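Long-range contacts in Lin1840 protein (Listeria innocua serovar 6a, PDB 4ZOC), which probably hydrolyses terminal, non-reducing beta-D-glucosyl residues with release of beta-D-glucose, and is involved in beta-1,2-glucan metabolism: residues A[595-600]-A[708-713]; A[607-612]-A[626-631]; A[621-626]-A[679-684]; A[698-703]-A[714-719]. The protein carries 2 engineered substitutions. One frame throughout, in Å; residues are numbered along the deposited sequence.

How the interactions relate
Along the chain, 595-600 and 708-713 bracket the segments of interactions 2 and 3, while interactions 1 and 4 alternate and share strand 712-720. Interactions 2 and 3, with centres about 18 Å apart, share V626 and lie along one antiparallel sheet of strands 607-611, 624-632 and 673-680. Interaction 4 belongs to the other sheet, through neighbours 699-706 and 712-720. The sheets meet where T611 CG2 lies 3.8 Å from F715 CE2 and L624 CD2 lies 3.6 Å from V703 CG2, forming the sandwich of the fibronectin type III-like domain. Interaction 1, about 17 Å from interaction 2 between centres, ties this sandwich to the glycoside hydrolase family 3 C-terminal region, in which 595-600 lies.

Interaction 1 of 4, residues A[595-600]-A[708-713]; sequences FYPFGY and SSEDVD
G599 and S708 bring their backbones to within 4.1 Å between CA atoms, where a turn of 595-600 meets the bend that leads 708-713 into strand 712-720. Residues P597 to Y600 form a type II beta turn closed by Y600 N to P597 O, with G599 at its third position and phi at 82°, a value that favours glycine. The F598 carbonyl faces S709, and F598 O accepts two bonds from that one residue. S709 OG donates at 2.7 Å, in the carbonyl plane and on a lone pair, while S709 N donates to F598 O at 3.1 Å from a position tilted out of the plane. S709 OG sits between its own backbone N and carbonyl carbon (chi1 61°), which keeps the hydroxyl near the amide, both within reach of F598 O. S708 turns its oxygen inward along its own chain: OG accepts from the amides of E710 and D711, an ST turn and ST motif that shape the bend. Its CB presses on G599 O at 3.3 Å, an oxygen that also receives a weak hydrogen bond from Q643. The contact joins the glycoside hydrolase family 3 C-terminal region to the connecting loop of the beta hairpin of strands 699-706 and 712-720, away from the sugar and magnesium sites. P597 lies across the E710 chain at about a right angle, CG to CG 4.1 Å, and its CB comes 3.9 Å from S709 OG. S709 CB sits at the edge of the F598 ring, near its plane. The same ring stacks with Y565, and Y645 of strand 638-648 touches both F598 and S709.

Interaction 2 of 4, residues A[607-612]-A[626-631]; sequences FELKTS and VEVTIK
S612 and E627 close one end of an antiparallel strand pair with two bonds: S612 OG donates to E627 OE2 at 2.6 Å, on the anti lone pair of the carboxylate oxygen, and S612 N donates to E627 O. The glutamate reaches the serine with CG anti to the backbone N (chi1 179°) and an extended chain. S612 OG also accepts from a water, which donates again to K610 O at 2.7 Å and is bound to T629 OG1. T629 OG1 has a further partner in T675 OG1. K610 O thus takes that water beside T629 N, which donates at 2.8 Å. A second water bridges E627 N and S612 O. Hydrogen-bonded pairs E608-K631 and K610-T629 satisfy one another's amides and carbonyls, with E608 N to K631 O at 2.8 Å. Opposite the polar side, L609 and I630 lie side by side, CD1 to CD1 3.7 Å, and V628 CG1 meets L609 CD2. Strand 607-611 is the edge of its three-stranded sheet and 624-632 the middle, with 673-680 beyond; L609 and I630 pack on strand 638-648, and T611 and V628 on V705 of strand 699-706.

Interaction 3 of 4, residues A[621-626]-A[679-684]; sequences GESLHV and ELTSEA
S623 OG is gripped by two partners: it donates to E679 OE1 at 2.7 Å and accepts from a water at 2.8 Å. The hydroxyl meets the carboxylate oxygen on its anti side, 17° out of the plane. That water also donates to G621 O and accepts from S682 N, linking the residues just before strand 624-632 to those just after strand 673-680. E679 is fully extended, all three side-chain torsions near 180°, which carries its carboxylate along the H625 side chain; H625 CE1 lies 3.5 Å from E679 CG, and the imidazole and carboxylate planes are 23° apart. With side chains on the opposite face of the sheet from S623, H625 and E679, L624 and L680 form an antiparallel hydrogen-bonded pair with short bonds, L680 N to L624 O at 2.6 Å and L624 N to L680 O at 2.7 Å. There L680 CD1 touches V626 CG2 at 4.2 Å. S682 CB packs over G621 CA at 3.5 Å. L680 reaches on to K661, A662 and V644, and L624 to V703 and F685, so a polar face of S623, H625 and E679 backs onto leucines and valine buried between the two sheets of a fibronectin type III-like beta sandwich.

Interaction 4 of 4, residues A[698-703]-A[714-719]; sequences PGLHRV and VFEVEV
R702 and E716 run side by side across a beta hairpin, strands 699-706 and 712-720 of the fibronectin type III-like domain, and make a long salt bridge. R702 NE points at E716 OE2 at 3.3 Å, a weak but nearly straight bond that enters at the edge of the guanidinium, in its plane; guanidinium and carboxylate planes are 37° apart. NH1 is bound to Q647, so both sides of the arginine's strand hold it. The arginine chain also runs alongside V714, CD to CG2 4.0 Å. L700 crosses E718 at about a right angle, CB to OE2 3.6 Å, and sets CD1 3.7 Å from E716 CB. A bend at chi2 (76°) swings the E718 carboxylate across to the G699-L700 backbone, where OE1 also salt-bridges R284 of the second subunit. V703 and V717 lie on the other face with H701 and V719, and there H701 CD2 lies 3.9 Å from V719 CG2. The H701 ring meets F685 edge-to-face and touches D648, a magnesium ligand. Three hydrogen-bonded pairs stitch the strands; at the G699-V719 end, V719 N stands above the carbonyl plane of G699 O, at 2.8 Å.

Interaction 1 of 4, residues A[595-600]-A[708-713]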
loop_
_atom_site.group_PDB
_atom_site.type_symbol
_atom_site.label_atom_id
_atom_site.label_comp_id
_atom_site.label_asym_id
_atom_site.label_seq_id
_atom_site.Cartn_x
_atom_site.Cartn_y
_atom_site.Cartn_z
ATOM N N PHE A 595 -1.354 -15.911 -8.180
ATOM C CA PHE A 595 -1.057 -16.997 -9.093
ATOM C C PHE A 595 -0.841 -18.294 -8.329
ATOM O O PHE A 595 -1.303 -19.379 -8.710
ATOM C CB PHE A 595 0.119 -16.653 -10.007
ATOM C CG PHE A 595 0.254 -17.625 -11.147
ATOM C CD1 PHE A 595 -0.612 -17.518 -12.213
ATOM C CD2 PHE A 595 1.241 -18.608 -11.159
ATOM C CE1 PHE A 595 -0.555 -18.402 -13.235
ATOM C CE2 PHE A 595 1.333 -19.500 -12.188
ATOM C CZ PHE A 595 0.414 -19.380 -13.244
ATOM N N TYR A 596 -0.106 -18.218 -7.239
ATOM C CA TYR A 596 -0.018 -19.335 -6.279
ATOM C C TYR A 596 -0.164 -18.810 -4.832
ATOM O O TYR A 596 0.340 -17.726 -4.499
ATOM C CB TYR A 596 1.370 -20.009 -6.320
ATOM C CG TYR A 596 1.791 -20.605 -7.678
ATOM C CD1 TYR A 596 1.084 -21.665 -8.211
ATOM C CD2 TYR A 596 2.972 -20.203 -8.330
ATOM C CE1 TYR A 596 1.482 -22.263 -9.387
ATOM C CE2 TYR A 596 3.399 -20.816 -9.492
ATOM C CZ TYR A 596 2.632 -21.839 -10.031
ATOM O OH TYR A 596 3.039 -22.484 -11.210
ATOM N N PRO A 597 -0.914 -19.523 -4.014
ATOM C CA PRO A 597 -1.239 -19.061 -2.679
ATOM C C PRO A 597 -0.362 -19.611 -1.570
ATOM O O PRO A 597 0.354 -20.542 -1.756
ATOM C CB PRO A 597 -2.676 -19.555 -2.505
ATOM C CG PRO A 597 -2.630 -20.897 -3.221
ATOM C CD PRO A 597 -1.773 -20.675 -4.411
ATOM N N PHE A 598 -0.519 -18.995 -0.396
ATOM C CA PHE A 598 0.106 -19.375 0.805
ATOM C C PHE A 598 -0.221 -20.900 1.033
ATOM O O PHE A 598 -1.375 -21.329 0.958
ATOM C CB PHE A 598 -0.437 -18.595 1.958
ATOM C CG PHE A 598 0.256 -18.913 3.284
ATOM C CD1 PHE A 598 1.440 -18.268 3.646
ATOM C CD2 PHE A 598 -0.261 -19.873 4.135
ATOM C CE1 PHE A 598 2.067 -18.557 4.845
ATOM C CE2 PHE A 598 0.362 -20.189 5.364
ATOM C CZ PHE A 598 1.519 -19.520 5.709
ATOM N N GLY A 599 0.796 -21.634 1.411
ATOM C CA GLY A 599 0.689 -23.021 1.844
ATOM C C GLY A 599 0.638 -24.007 0.671
ATOM O O GLY A 599 0.544 -25.168 0.909
ATOM N N TYR A 600 0.773 -23.536 -0.587
ATOM C CA TYR A 600 0.813 -24.384 -1.755
ATOM C C TYR A 600 2.202 -24.957 -2.114
ATOM O O TYR A 600 3.214 -24.231 -2.158
ATOM C CB TYR A 600 0.341 -23.614 -2.968
ATOM C CG TYR A 600 0.493 -24.336 -4.287
ATOM C CD1 TYR A 600 -0.357 -25.356 -4.625
ATOM C CD2 TYR A 600 1.431 -23.940 -5.202
ATOM C CE1 TYR A 600 -0.228 -26.031 -5.822
ATOM C CE2 TYR A 600 1.567 -24.570 -6.407
ATOM C CZ TYR A 600 0.712 -25.607 -6.718
ATOM O OH TYR A 600 0.869 -26.193 -7.955
ATOM N N SER A 708 -2.916 -26.731 2.046
ATOM C CA SER A 708 -2.699 -25.342 1.679
ATOM C C SER A 708 -3.772 -24.445 2.269
ATOM O O SER A 708 -4.689 -24.903 2.945
ATOM C CB SER A 708 -2.646 -25.147 0.176
ATOM O OG SER A 708 -3.905 -25.102 -0.459
ATOM N N SER A 709 -3.661 -23.132 2.009
ATOM C CA SER A 709 -4.693 -22.201 2.450
ATOM C C SER A 709 -5.976 -22.349 1.660
ATOM O O SER A 709 -6.968 -21.793 2.093
ATOM C CB SER A 709 -4.246 -20.745 2.410
ATOM O OG SER A 709 -3.898 -20.319 1.086
ATOM N N GLU A 710 -5.917 -23.073 0.539
ATOM C CA GLU A 710 -7.060 -23.341 -0.347
ATOM C C GLU A 710 -7.597 -24.790 -0.229
ATOM O O GLU A 710 -8.827 -25.028 -0.309
ATOM C CB GLU A 710 -6.707 -22.990 -1.819
ATOM C CG GLU A 710 -6.539 -21.509 -1.996
ATOM C CD GLU A 710 -7.824 -20.717 -1.659
ATOM O OE1 GLU A 710 -8.861 -21.207 -2.097
ATOM O OE2 GLU A 710 -7.830 -19.612 -1.017
ATOM N N ASP A 711 -6.708 -25.742 -0.037
ATOM C CA ASP A 711 -7.054 -27.156 -0.134
ATOM C C ASP A 711 -7.378 -27.712 1.253
ATOM O O ASP A 711 -6.511 -28.278 1.912
ATOM C CB ASP A 711 -5.885 -27.917 -0.733
ATOM C CG ASP A 711 -5.696 -27.674 -2.196
ATOM O OD1 ASP A 711 -6.598 -27.187 -2.870
ATOM O OD2 ASP A 711 -4.592 -27.991 -2.702
ATOM N N VAL A 712 -8.619 -27.437 1.695
ATOM C CA VAL A 712 -9.019 -27.618 3.091
ATOM C C VAL A 712 -10.403 -28.202 3.201
ATOM O O VAL A 712 -11.214 -27.985 2.315
ATOM C CB VAL A 712 -8.957 -26.345 3.942
ATOM C CG1 VAL A 712 -7.537 -25.818 4.090
ATOM C CG2 VAL A 712 -9.814 -25.245 3.330
ATOM N N ASP A 713 -10.650 -28.896 4.318
ATOM C CA ASP A 713 -11.982 -29.243 4.742
ATOM C C ASP A 713 -12.359 -28.238 5.831
ATOM O O ASP A 713 -11.495 -27.813 6.594
ATOM C CB ASP A 713 -11.986 -30.591 5.372
ATOM C CG ASP A 713 -11.795 -31.741 4.387
ATOM O OD1 ASP A 713 -12.100 -31.657 3.217
ATOM O OD2 ASP A 713 -11.451 -32.837 4.882
#

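Interaction 2 of 4, residues A[607-612]-A[626-631]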
loop_
_atom_site.group_PDB
_atom_site.type_symbol
_atom_site.label_atom_id
_atom_site.label_comp_id
_atom_site.label_asym_id
_atom_site.label_seq_id
_atom_site.Cartn_x
_atom_site.Cartn_y
_atom_site.Cartn_z
ATOM N N PHE A 607 -1.496 -37.848 -0.807
ATOM C CA PHE A 607 -1.866 -38.049 0.592
ATOM C C PHE A 607 -3.339 -37.932 0.767
ATOM O O PHE A 607 -4.005 -37.345 -0.013
ATOM C CB PHE A 607 -1.223 -36.988 1.473
ATOM C CG PHE A 607 0.289 -36.945 1.359
ATOM C CD1 PHE A 607 1.105 -37.774 2.155
ATOM C CD2 PHE A 607 0.886 -36.074 0.482
ATOM C CE1 PHE A 607 2.465 -37.774 2.034
ATOM C CE2 PHE A 607 2.274 -36.086 0.322
ATOM C CZ PHE A 607 3.048 -36.892 1.137
ATOM N N GLU A 608 -3.838 -38.534 1.842
ATOM C CA GLU A 608 -5.231 -38.403 2.213
ATOM C C GLU A 608 -5.299 -37.990 3.652
ATOM O O GLU A 608 -4.568 -38.547 4.487
ATOM C CB GLU A 608 -5.925 -39.724 2.031
ATOM C CG GLU A 608 -6.890 -39.752 0.864
ATOM C CD GLU A 608 -7.789 -40.969 0.948
ATOM O OE1 GLU A 608 -9.028 -40.806 0.859
ATOM O OE2 GLU A 608 -7.235 -42.080 1.156
ATOM N N LEU A 609 -6.141 -37.014 3.952
ATOM C CA LEU A 609 -6.243 -36.527 5.320
ATOM C C LEU A 609 -7.665 -36.735 5.815
ATOM O O LEU A 609 -8.590 -36.480 5.092
ATOM C CB LEU A 609 -5.923 -35.017 5.381
ATOM C CG LEU A 609 -4.473 -34.623 5.349
ATOM C CD1 LEU A 609 -3.830 -34.856 3.981
ATOM C CD2 LEU A 609 -4.381 -33.204 5.864
ATOM N N LYS A 610 -7.826 -37.114 7.067
ATOM C CA LYS A 610 -9.106 -37.218 7.734
ATOM C C LYS A 610 -9.006 -36.555 9.107
ATOM O O LYS A 610 -8.161 -36.910 9.897
ATOM C CB LYS A 610 -9.479 -38.725 7.909
ATOM C CG LYS A 610 -10.755 -39.019 8.686
ATOM C CD LYS A 610 -11.977 -39.011 7.757
ATOM C CE LYS A 610 -13.289 -38.860 8.502
ATOM N NZ LYS A 610 -14.381 -38.693 7.507
ATOM N N THR A 611 -9.927 -35.655 9.390
ATOM C CA THR A 611 -10.032 -34.978 10.695
ATOM C C THR A 611 -11.047 -35.738 11.576
ATOM O O THR A 611 -12.157 -36.072 11.154
ATOM C CB THR A 611 -10.392 -33.468 10.469
ATOM O OG1 THR A 611 -9.376 -32.845 9.650
ATOM C CG2 THR A 611 -10.527 -32.713 11.732
ATOM N N SER A 612 -10.619 -36.083 12.776
ATOM C CA SER A 612 -11.492 -36.744 13.756
ATOM C C SER A 612 -12.606 -35.777 14.155
ATOM O O SER A 612 -12.462 -34.556 14.039
ATOM C CB SER A 612 -10.688 -37.166 14.958
ATOM O OG SER A 612 -9.663 -38.048 14.572
ATOM N N VAL A 626 -7.497 -30.750 17.802
ATOM C CA VAL A 626 -7.758 -31.149 16.428
ATOM C C VAL A 626 -6.859 -32.321 16.116
ATOM O O VAL A 626 -5.610 -32.245 16.254
ATOM C CB VAL A 626 -7.488 -29.991 15.438
ATOM C CG1 VAL A 626 -7.802 -30.450 14.054
ATOM C CG2 VAL A 626 -8.308 -28.755 15.799
ATOM N N GLU A 627 -7.475 -33.441 15.760
ATOM C CA GLU A 627 -6.740 -34.665 15.502
ATOM C C GLU A 627 -6.876 -35.023 14.053
ATOM O O GLU A 627 -7.983 -35.069 13.512
ATOM C CB GLU A 627 -7.294 -35.830 16.364
ATOM C CG GLU A 627 -6.561 -37.144 16.118
ATOM C CD GLU A 627 -7.140 -38.263 16.941
ATOM O OE1 GLU A 627 -6.512 -38.609 17.936
ATOM O OE2 GLU A 627 -8.251 -38.738 16.613
ATOM N N VAL A 628 -5.760 -35.275 13.415
ATOM C CA VAL A 628 -5.739 -35.463 11.981
ATOM C C VAL A 628 -4.982 -36.735 11.652
ATOM O O VAL A 628 -3.865 -36.912 12.066
ATOM C CB VAL A 628 -5.102 -34.278 11.206
ATOM C CG1 VAL A 628 -5.209 -34.490 9.704
ATOM C CG2 VAL A 628 -5.760 -32.941 11.586
ATOM N N THR A 629 -5.612 -37.589 10.865
ATOM C CA THR A 629 -4.974 -38.819 10.370
ATOM C C THR A 629 -4.595 -38.631 8.926
ATOM O O THR A 629 -5.411 -38.254 8.068
ATOM C CB THR A 629 -5.961 -39.991 10.471
ATOM O OG1 THR A 629 -6.311 -40.129 11.845
ATOM C CG2 THR A 629 -5.336 -41.270 10.036
ATOM N N ILE A 630 -3.332 -38.887 8.658
ATOM C CA ILE A 630 -2.806 -38.700 7.304
ATOM C C ILE A 630 -2.215 -40.004 6.808
ATOM O O ILE A 630 -1.547 -40.700 7.553
ATOM C CB ILE A 630 -1.801 -37.535 7.227
ATOM C CG1 ILE A 630 -1.315 -37.370 5.779
ATOM C CG2 ILE A 630 -0.645 -37.707 8.205
ATOM C CD1 ILE A 630 -0.671 -35.991 5.534
ATOM N N LYS A 631 -2.496 -40.323 5.545
ATOM C CA LYS A 631 -1.994 -41.510 4.863
ATOM C C LYS A 631 -1.347 -41.145 3.534
ATOM O O LYS A 631 -1.877 -40.357 2.792
ATOM C CB LYS A 631 -3.138 -42.499 4.604
ATOM C CG LYS A 631 -2.592 -43.880 4.234
ATOM C CD LYS A 631 -3.648 -44.935 3.995
ATOM C CE LYS A 631 -2.947 -46.158 3.430
ATOM N NZ LYS A 631 -3.928 -47.243 3.338
HETATM O O HOH W 1 -8.685 -38.532 11.945
HETATM O O HOH W 2 -10.238 -33.652 15.618
#

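Interaction 3 of 4, residues A[621-626]-A[679-684]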
loop_
_atom_site.group_PDB
_atom_site.type_symbol
_atom_site.label_atom_id
_atom_site.label_comp_id
_atom_site.label_asym_id
_atom_site.label_seq_id
_atom_site.Cartn_x
_atom_site.Cartn_y
_atom_site.Cartn_z
ATOM N N GLY A 621 -12.194 -19.541 26.604
ATOM C CA GLY A 621 -10.972 -19.916 27.340
ATOM C C GLY A 621 -10.547 -21.367 27.115
ATOM O O GLY A 621 -9.533 -21.783 27.601
ATOM N N GLU A 622 -11.325 -22.136 26.398
ATOM C CA GLU A 622 -11.069 -23.517 26.239
ATOM C C GLU A 622 -10.329 -23.757 24.933
ATOM O O GLU A 622 -10.594 -23.076 23.954
ATOM C CB GLU A 622 -12.392 -24.222 26.196
ATOM C CG GLU A 622 -12.251 -25.734 26.161
ATOM C CD GLU A 622 -13.581 -26.468 26.333
ATOM O OE1 GLU A 622 -14.709 -25.918 26.232
ATOM O OE2 GLU A 622 -13.480 -27.646 26.538
ATOM N N SER A 623 -9.434 -24.748 24.946
ATOM C CA SER A 623 -8.687 -25.154 23.786
ATOM C C SER A 623 -9.537 -26.034 22.895
ATOM O O SER A 623 -10.397 -26.802 23.332
ATOM C CB SER A 623 -7.422 -25.920 24.193
ATOM O OG SER A 623 -6.454 -25.098 24.838
ATOM N N LEU A 624 -9.289 -25.931 21.612
ATOM C CA LEU A 624 -9.760 -26.883 20.671
ATOM C C LEU A 624 -8.661 -27.832 20.275
ATOM O O LEU A 624 -7.584 -27.409 19.758
ATOM C CB LEU A 624 -10.373 -26.175 19.432
ATOM C CG LEU A 624 -10.958 -27.091 18.388
ATOM C CD1 LEU A 624 -12.302 -27.624 18.831
ATOM C CD2 LEU A 624 -11.032 -26.394 17.033
ATOM N N HIS A 625 -8.923 -29.131 20.491
ATOM C CA HIS A 625 -8.017 -30.191 20.094
ATOM C C HIS A 625 -8.421 -30.797 18.747
ATOM O O HIS A 625 -9.527 -31.285 18.572
ATOM C CB HIS A 625 -7.885 -31.284 21.159
ATOM C CG HIS A 625 -7.311 -30.770 22.431
ATOM N ND1 HIS A 625 -5.956 -30.725 22.684
ATOM C CD2 HIS A 625 -7.915 -30.226 23.501
ATOM C CE1 HIS A 625 -5.758 -30.210 23.876
ATOM N NE2 HIS A 625 -6.934 -29.870 24.377
ATOM N N VAL A 626 -7.497 -30.750 17.802
ATOM C CA VAL A 626 -7.758 -31.149 16.428
ATOM C C VAL A 626 -6.859 -32.321 16.116
ATOM O O VAL A 626 -5.610 -32.245 16.254
ATOM C CB VAL A 626 -7.488 -29.991 15.438
ATOM C CG1 VAL A 626 -7.802 -30.450 14.054
ATOM C CG2 VAL A 626 -8.308 -28.755 15.799
ATOM N N GLU A 679 -3.274 -28.535 19.347
ATOM C CA GLU A 679 -4.083 -27.805 20.356
ATOM C C GLU A 679 -4.200 -26.363 19.909
ATOM O O GLU A 679 -3.191 -25.655 19.775
ATOM C CB GLU A 679 -3.414 -27.868 21.736
ATOM C CG GLU A 679 -4.244 -27.178 22.820
ATOM C CD GLU A 679 -3.629 -27.175 24.176
ATOM O OE1 GLU A 679 -4.320 -26.732 25.085
ATOM O OE2 GLU A 679 -2.468 -27.595 24.344
ATOM N N LEU A 680 -5.418 -25.895 19.654
ATOM C CA LEU A 680 -5.598 -24.469 19.334
ATOM C C LEU A 680 -6.091 -23.911 20.644
ATOM O O LEU A 680 -7.239 -24.201 21.045
ATOM C CB LEU A 680 -6.626 -24.277 18.213
ATOM C CG LEU A 680 -6.384 -25.056 16.888
ATOM C CD1 LEU A 680 -7.320 -24.698 15.777
ATOM C CD2 LEU A 680 -5.014 -24.873 16.412
ATOM N N THR A 681 -5.229 -23.160 21.333
ATOM C CA THR A 681 -5.582 -22.608 22.660
ATOM C C THR A 681 -6.523 -21.478 22.433
ATOM O O THR A 681 -6.714 -21.046 21.285
ATOM C CB THR A 681 -4.379 -22.101 23.449
ATOM O OG1 THR A 681 -3.868 -20.932 22.826
ATOM C CG2 THR A 681 -3.305 -23.151 23.614
ATOM N N SER A 682 -7.079 -20.927 23.508
ATOM C CA SER A 682 -8.008 -19.807 23.352
ATOM C C SER A 682 -7.336 -18.544 22.762
ATOM O O SER A 682 -7.990 -17.728 22.123
ATOM C CB SER A 682 -8.772 -19.531 24.631
ATOM O OG SER A 682 -7.905 -19.042 25.592
ATOM N N GLU A 683 -6.034 -18.417 22.947
ATOM C CA GLU A 683 -5.301 -17.356 22.311
ATOM C C GLU A 683 -5.487 -17.370 20.767
ATOM O O GLU A 683 -5.550 -16.322 20.139
ATOM C CB GLU A 683 -3.803 -17.434 22.718
ATOM C CG GLU A 683 -3.031 -16.211 22.275
ATOM C CD GLU A 683 -2.558 -16.304 20.823
ATOM O OE1 GLU A 683 -2.255 -17.433 20.365
ATOM O OE2 GLU A 683 -2.502 -15.248 20.140
ATOM N N ALA A 684 -5.631 -18.549 20.179
ATOM C CA ALA A 684 -5.842 -18.690 18.720
ATOM C C ALA A 684 -7.143 -18.084 18.324
ATOM O O ALA A 684 -7.312 -17.716 17.155
ATOM C CB ALA A 684 -5.795 -20.133 18.308
HETATM O O HOH W 3 -7.021 -22.556 25.938
#

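Interaction 4 of 4, residues A[698-703]-A[714-719]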
loop_
_atom_site.group_PDB
_atom_site.type_symbol
_atom_site.label_atom_id
_atom_site.label_comp_id
_atom_site.label_asym_id
_atom_site.label_seq_id
_atom_site.Cartn_x
_atom_site.Cartn_y
_atom_site.Cartn_z
ATOM N N PRO A 698 -17.544 -14.450 22.290
ATOM C CA PRO A 698 -18.353 -15.604 21.938
ATOM C C PRO A 698 -18.831 -15.447 20.490
ATOM O O PRO A 698 -19.070 -14.278 20.016
ATOM C CB PRO A 698 -19.502 -15.604 22.930
ATOM C CG PRO A 698 -19.524 -14.228 23.487
ATOM C CD PRO A 698 -18.176 -13.559 23.274
ATOM N N GLY A 699 -18.928 -16.596 19.834
ATOM C CA GLY A 699 -19.504 -16.646 18.506
ATOM C C GLY A 699 -18.946 -17.816 17.711
ATOM O O GLY A 699 -18.261 -18.663 18.249
ATOM N N LEU A 700 -19.286 -17.810 16.414
ATOM C CA LEU A 700 -18.994 -18.811 15.476
ATOM C C LEU A 700 -17.577 -18.669 14.918
ATOM O O LEU A 700 -17.184 -17.556 14.472
ATOM C CB LEU A 700 -19.947 -18.688 14.279
ATOM C CG LEU A 700 -19.840 -19.845 13.223
ATOM C CD1 LEU A 700 -20.066 -21.281 13.735
ATOM C CD2 LEU A 700 -20.806 -19.569 12.043
ATOM N N HIS A 701 -16.859 -19.789 14.857
ATOM C CA HIS A 701 -15.533 -19.859 14.194
ATOM C C HIS A 701 -15.573 -21.006 13.227
ATOM O O HIS A 701 -16.321 -21.981 13.451
ATOM C CB HIS A 701 -14.415 -20.096 15.195
ATOM C CG HIS A 701 -14.150 -18.911 16.079
ATOM N ND1 HIS A 701 -13.057 -18.106 15.944
ATOM C CD2 HIS A 701 -14.888 -18.379 17.090
ATOM C CE1 HIS A 701 -13.144 -17.103 16.797
ATOM N NE2 HIS A 701 -14.221 -17.282 17.545
ATOM N N ARG A 702 -14.817 -20.914 12.156
ATOM C CA ARG A 702 -14.562 -22.017 11.256
ATOM C C ARG A 702 -13.160 -22.499 11.398
ATOM O O ARG A 702 -12.257 -21.736 11.576
ATOM C CB ARG A 702 -14.798 -21.616 9.800
ATOM C CG ARG A 702 -16.248 -21.236 9.542
ATOM C CD ARG A 702 -16.440 -20.991 8.076
ATOM N NE ARG A 702 -17.790 -20.516 7.910
ATOM C CZ ARG A 702 -18.162 -19.300 7.502
ATOM N NH1 ARG A 702 -17.286 -18.350 7.178
ATOM N NH2 ARG A 702 -19.446 -19.017 7.424
ATOM N N VAL A 703 -12.992 -23.790 11.241
ATOM C CA VAL A 703 -11.758 -24.518 11.420
ATOM C C VAL A 703 -11.504 -25.211 10.088
ATOM O O VAL A 703 -12.376 -25.931 9.573
ATOM C CB VAL A 703 -11.858 -25.606 12.565
ATOM C CG1 VAL A 703 -10.490 -26.275 12.748
ATOM C CG2 VAL A 703 -12.229 -24.971 13.905
ATOM N N VAL A 714 -13.636 -27.915 5.955
ATOM C CA VAL A 714 -14.078 -26.858 6.858
ATOM C C VAL A 714 -15.080 -27.412 7.915
ATOM O O VAL A 714 -15.998 -28.170 7.573
ATOM C CB VAL A 714 -14.668 -25.650 6.088
ATOM C CG1 VAL A 714 -15.908 -26.054 5.320
ATOM C CG2 VAL A 714 -15.024 -24.537 7.000
ATOM N N PHE A 715 -14.876 -26.996 9.159
ATOM C CA PHE A 715 -15.746 -27.306 10.291
ATOM C C PHE A 715 -16.154 -26.054 11.019
ATOM O O PHE A 715 -15.450 -25.037 10.917
ATOM C CB PHE A 715 -15.000 -28.281 11.179
ATOM C CG PHE A 715 -14.411 -29.428 10.417
ATOM C CD1 PHE A 715 -15.239 -30.456 9.942
ATOM C CD2 PHE A 715 -13.061 -29.485 10.138
ATOM C CE1 PHE A 715 -14.692 -31.487 9.171
ATOM C CE2 PHE A 715 -12.536 -30.485 9.368
ATOM C CZ PHE A 715 -13.330 -31.507 8.903
ATOM N N GLU A 716 -17.310 -26.089 11.718
ATOM C CA GLU A 716 -17.813 -24.942 12.477
ATOM C C GLU A 716 -17.884 -25.292 13.944
ATOM O O GLU A 716 -18.307 -26.407 14.330
ATOM C CB GLU A 716 -19.220 -24.488 12.004
ATOM C CG GLU A 716 -19.145 -24.037 10.585
ATOM C CD GLU A 716 -20.321 -23.265 10.086
ATOM O OE1 GLU A 716 -21.378 -23.373 10.670
ATOM O OE2 GLU A 716 -20.147 -22.557 9.066
ATOM N N VAL A 717 -17.534 -24.295 14.764
ATOM C CA VAL A 717 -17.511 -24.389 16.218
ATOM C C VAL A 717 -18.122 -23.137 16.777
ATOM O O VAL A 717 -17.741 -22.016 16.437
ATOM C CB VAL A 717 -16.102 -24.520 16.797
ATOM C CG1 VAL A 717 -16.179 -24.561 18.304
ATOM C CG2 VAL A 717 -15.390 -25.741 16.235
ATOM N N GLU A 718 -19.106 -23.316 17.629
ATOM C CA GLU A 718 -19.694 -22.202 18.283
ATOM C C GLU A 718 -19.054 -22.063 19.691
ATOM O O GLU A 718 -19.218 -22.928 20.538
ATOM C CB GLU A 718 -21.223 -22.387 18.366
ATOM C CG GLU A 718 -21.932 -21.149 18.873
ATOM C CD GLU A 718 -22.055 -20.018 17.846
ATOM O OE1 GLU A 718 -22.077 -18.838 18.320
ATOM O OE2 GLU A 718 -22.215 -20.272 16.613
ATOM N N VAL A 719 -18.392 -20.933 19.919
ATOM C CA VAL A 719 -17.752 -20.577 21.162
ATOM C C VAL A 719 -18.658 -19.721 22.015
ATOM O O VAL A 719 -19.195 -18.684 21.577
ATOM C CB VAL A 719 -16.381 -19.875 20.899
ATOM C CG1 VAL A 719 -15.635 -19.629 22.207
ATOM C CG2 VAL A 719 -15.490 -20.768 20.089
#